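Local coordinates for fatty acid metabolism regulator protein (Bacillus subtilis, PDB 1VI0), which represses genes of fatty acid transport and beta-oxidation as a DNA-binding homodimer whose DNA binding is inhibited by long-chain fatty acyl-CoA, at residues E147-V151 and R152-Q156. Residues are numbered along the deposited sequence; the frame is centred on the assembly and turned at random.
Sequences EGLDV and RLARQ. With DCC (dodecyl-coa), chain C.
Asp150 OD2 takes hydrogen bonds from two waters, one weak, and both waters lead on to Arg152: water 1 also accepts from its N and NE, water 2 from NH2 at 2.7 Å, in the guanidinium plane. Carboxylate and guanidinium are thus linked through water, with Asp150 OD1 4.3 Å from Arg152 NE. Asp150 OD1 turns its anti lone pair to Leu153 N at 3.0 Å, a capping bond reached with Asp150 CG anti to its own backbone N (chi1 -175°). Asp150 O receives Ala154 N at 2.8 Å. Bent at chi3 (-59°), Arg152 lays one guanidinium face against the adenine of dodecyl-CoA, N3 lying 3.4 Å above the plane toward its rim, and NH1 bonds weakly to ribose O4'. With an alanine in place of Arg152, the adenine is likely to lose cover on that side, O4' its weak donor and both waters part of their hold. Gln156 reads the adenine edge, NE2 giving to N7 at 3.0 Å and OE1 accepting from N6. Arg155, salt-bridged through NE to Asp133, points NH1 at phosphate oxygen O12 (3.1 Å, 171°). Leu149 CD1 rests on Ala154 CB, 3.7 Å away. The N-capped start of helix 151-171 lines the nucleotide part of the acyl-CoA pocket, which the second subunit helps complete, in this TetR-family ligand-binding domain.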
loop_
_atom_site.group_PDB
_atom_site.type_symbol
_atom_site.label_atom_id
_atom_site.label_comp_id
_atom_site.label_asym_id
_atom_site.label_seq_id
_atom_site.Cartn_x
_atom_site.Cartn_y
_atom_site.Cartn_z
ATOM N N GLU A 147 19.310 1.568 -18.749
ATOM C CA GLU A 147 18.644 2.082 -19.949
ATOM C C GLU A 147 17.285 1.452 -20.102
ATOM O O GLU A 147 17.040 0.267 -19.803
ATOM C CB GLU A 147 19.505 1.855 -21.179
ATOM C CG GLU A 147 19.197 2.753 -22.357
ATOM C CD GLU A 147 19.489 2.110 -23.700
ATOM O OE1 GLU A 147 20.479 1.338 -23.785
ATOM O OE2 GLU A 147 18.740 2.387 -24.680
ATOM N N GLY A 148 16.302 2.236 -20.536
ATOM C CA GLY A 148 14.961 1.699 -20.760
ATOM C C GLY A 148 14.058 1.712 -19.541
ATOM O O GLY A 148 12.859 1.368 -19.649
ATOM N N LEU A 149 14.605 2.100 -18.390
ATOM C CA LEU A 149 13.805 2.178 -17.164
ATOM C C LEU A 149 12.788 3.326 -17.267
ATOM O O LEU A 149 13.080 4.402 -17.832
ATOM C CB LEU A 149 14.728 2.405 -15.990
ATOM C CG LEU A 149 14.061 2.784 -14.671
ATOM C CD1 LEU A 149 14.900 2.304 -13.500
ATOM C CD2 LEU A 149 13.890 4.309 -14.576
ATOM N N ASP A 150 11.547 3.042 -16.918
ATOM C CA ASP A 150 10.457 4.001 -16.900
ATOM C C ASP A 150 10.410 4.685 -15.542
ATOM O O ASP A 150 10.195 4.012 -14.497
ATOM C CB ASP A 150 9.109 3.347 -17.190
ATOM C CG ASP A 150 8.000 4.378 -17.277
ATOM O OD1 ASP A 150 7.291 4.623 -16.277
ATOM O OD2 ASP A 150 7.880 5.053 -18.352
ATOM N N VAL A 151 10.584 5.979 -15.475
ATOM C CA VAL A 151 10.608 6.735 -14.248
ATOM C C VAL A 151 9.375 6.535 -13.393
ATOM O O VAL A 151 9.506 6.337 -12.178
ATOM C CB VAL A 151 10.947 8.206 -14.494
ATOM C CG1 VAL A 151 10.820 9.009 -13.213
ATOM C CG2 VAL A 151 12.355 8.358 -15.064
ATOM N N ARG A 152 8.170 6.819 -13.874
ATOM C CA ARG A 152 6.964 6.584 -13.054
ATOM C C ARG A 152 6.938 5.160 -12.501
ATOM O O ARG A 152 6.686 4.999 -11.291
ATOM C CB ARG A 152 5.707 6.809 -13.949
ATOM C CG ARG A 152 5.584 8.360 -14.191
ATOM C CD ARG A 152 4.433 8.647 -15.142
ATOM N NE ARG A 152 4.574 7.998 -16.437
ATOM C CZ ARG A 152 3.786 8.163 -17.497
ATOM N NH1 ARG A 152 2.733 8.979 -17.432
ATOM N NH2 ARG A 152 4.016 7.511 -18.628
ATOM N N LEU A 153 7.169 4.137 -13.291
ATOM C CA LEU A 153 7.129 2.758 -12.767
ATOM C C LEU A 153 8.236 2.539 -11.734
ATOM O O LEU A 153 7.938 1.878 -10.708
ATOM C CB LEU A 153 7.180 1.726 -13.838
ATOM C CG LEU A 153 5.982 1.447 -14.726
ATOM C CD1 LEU A 153 6.418 0.407 -15.768
ATOM C CD2 LEU A 153 4.847 0.868 -13.846
ATOM N N ALA A 154 9.473 3.019 -12.015
ATOM C CA ALA A 154 10.550 2.844 -11.027
ATOM C C ALA A 154 10.191 3.562 -9.708
ATOM O O ALA A 154 10.512 3.091 -8.616
ATOM C CB ALA A 154 11.877 3.305 -11.560
ATOM N N ARG A 155 9.644 4.793 -9.810
ATOM C CA ARG A 155 9.168 5.475 -8.603
ATOM C C ARG A 155 8.139 4.639 -7.795
ATOM O O ARG A 155 8.141 4.642 -6.571
ATOM C CB ARG A 155 8.496 6.788 -9.002
ATOM C CG ARG A 155 7.805 7.501 -7.849
ATOM C CD ARG A 155 6.429 8.003 -8.358
ATOM N NE ARG A 155 6.691 8.942 -9.495
ATOM C CZ ARG A 155 5.724 9.365 -10.295
ATOM N NH1 ARG A 155 4.466 8.959 -10.108
ATOM N NH2 ARG A 155 5.991 10.201 -11.278
ATOM N N GLN A 156 7.220 4.028 -8.517
ATOM C CA GLN A 156 6.151 3.193 -7.871
ATOM C C GLN A 156 6.835 1.993 -7.233
ATOM O O GLN A 156 6.413 1.585 -6.130
ATOM C CB GLN A 156 5.159 2.859 -8.985
ATOM C CG GLN A 156 4.340 4.155 -9.237
ATOM C CD GLN A 156 3.625 4.123 -10.585
ATOM O OE1 GLN A 156 3.243 3.099 -11.148
ATOM N NE2 GLN A 156 3.270 5.338 -11.047
HETATM C C2 DCC C . 1.704 4.871 -17.246
HETATM C C4 DCC C . 1.075 6.245 -15.584
HETATM C C5 DCC C . 1.769 5.541 -14.627
HETATM C C6 DCC C . 2.431 4.387 -15.101
HETATM C C8 DCC C . 0.875 7.174 -13.623
HETATM C C10 DCC C . 6.022 10.504 5.566
HETATM C C11 DCC C . 5.930 10.912 7.046
HETATM C C12 DCC C . 4.769 11.853 7.353
HETATM N N9 DCC C . 0.479 7.287 -14.935
HETATM N N7 DCC C . 1.620 6.124 -13.385
HETATM N N3 DCC C . 1.020 5.976 -16.906
HETATM N N1 DCC C . 2.435 4.093 -16.419
HETATM N N6 DCC C . 3.102 3.596 -14.263
HETATM C "C1'" DCC C . -0.278 8.406 -15.607
HETATM C "C2'" DCC C . -1.499 8.907 -14.805
HETATM O "O2'" DCC C . -2.653 8.222 -15.364
HETATM C "C3'" DCC C . -1.571 10.399 -15.270
HETATM O "O3'" DCC C . -2.010 10.412 -16.674
HETATM C "C4'" DCC C . -0.027 10.738 -15.268
HETATM O "O4'" DCC C . 0.640 9.510 -15.561
HETATM C "C5'" DCC C . 0.384 11.386 -13.966
HETATM O "O5'" DCC C . -0.042 10.640 -12.788
HETATM P P1 DCC C . 0.927 10.317 -11.567
HETATM O O11 DCC C . 0.167 9.604 -10.563
HETATM O O12 DCC C . 2.225 9.663 -12.141
HETATM O O6 DCC C . 1.422 11.703 -11.074
HETATM P P2 DCC C . 0.379 12.539 -10.353
HETATM O O21 DCC C . 1.165 13.632 -9.668
HETATM O O22 DCC C . -0.705 12.878 -11.282
HETATM O O7 DCC C . -0.283 11.680 -9.145
HETATM C CPA DCC C . 0.463 11.634 -7.847
HETATM C CPB DCC C . -0.325 10.757 -6.830
HETATM C CP8 DCC C . -0.803 9.466 -7.519
HETATM C CP7 DCC C . -1.550 11.563 -6.413
HETATM C CP9 DCC C . 0.429 10.514 -5.572
HETATM O OP3 DCC C . 0.233 8.818 -8.179
HETATM C CP6 DCC C . -1.503 8.508 -6.575
HETATM O OP2 DCC C . -2.557 8.834 -6.045
HETATM N NP2 DCC C . -0.892 7.364 -6.433
HETATM C CP5 DCC C . -1.441 6.306 -5.489
HETATM C CP4 DCC C . -0.582 6.479 -4.176
HETATM C CP3 DCC C . -1.177 5.627 -3.041
HETATM O OP1 DCC C . -2.335 5.818 -2.673
HETATM N NP1 DCC C . -0.402 4.707 -2.567
HETATM C CP2 DCC C . -0.753 3.745 -1.499
HETATM C CP1 DCC C . 0.158 4.137 -0.374
HETATM S S DCC C . 0.244 5.888 0.065
HETATM P P3 DCC C . -3.055 11.409 -17.381
HETATM O O31 DCC C . -4.147 11.663 -16.441
HETATM O O32 DCC C . -2.362 12.656 -17.738
HETATM O O33 DCC C . -3.464 10.621 -18.596
HETATM C CA1 DCC C . -1.182 6.027 1.172
HETATM C CA2 DCC C . -1.104 7.281 2.099
HETATM O OA1 DCC C . -2.052 5.187 1.222
HETATM C CA3 DCC C . -0.188 7.058 3.317
HETATM C CA4 DCC C . 0.964 7.968 3.529
HETATM C CA5 DCC C . 2.312 7.379 3.178
HETATM C CA6 DCC C . 3.444 7.805 4.095
HETATM C CA7 DCC C . 4.459 8.747 3.488
HETATM C CA8 DCC C . 5.882 8.622 3.898
HETATM C CA9 DCC C . 6.216 8.995 5.345
HETATM O O HOH W 1 7.624 7.495 -16.876
HETATM O O HOH W 2 6.003 6.044 -19.713
#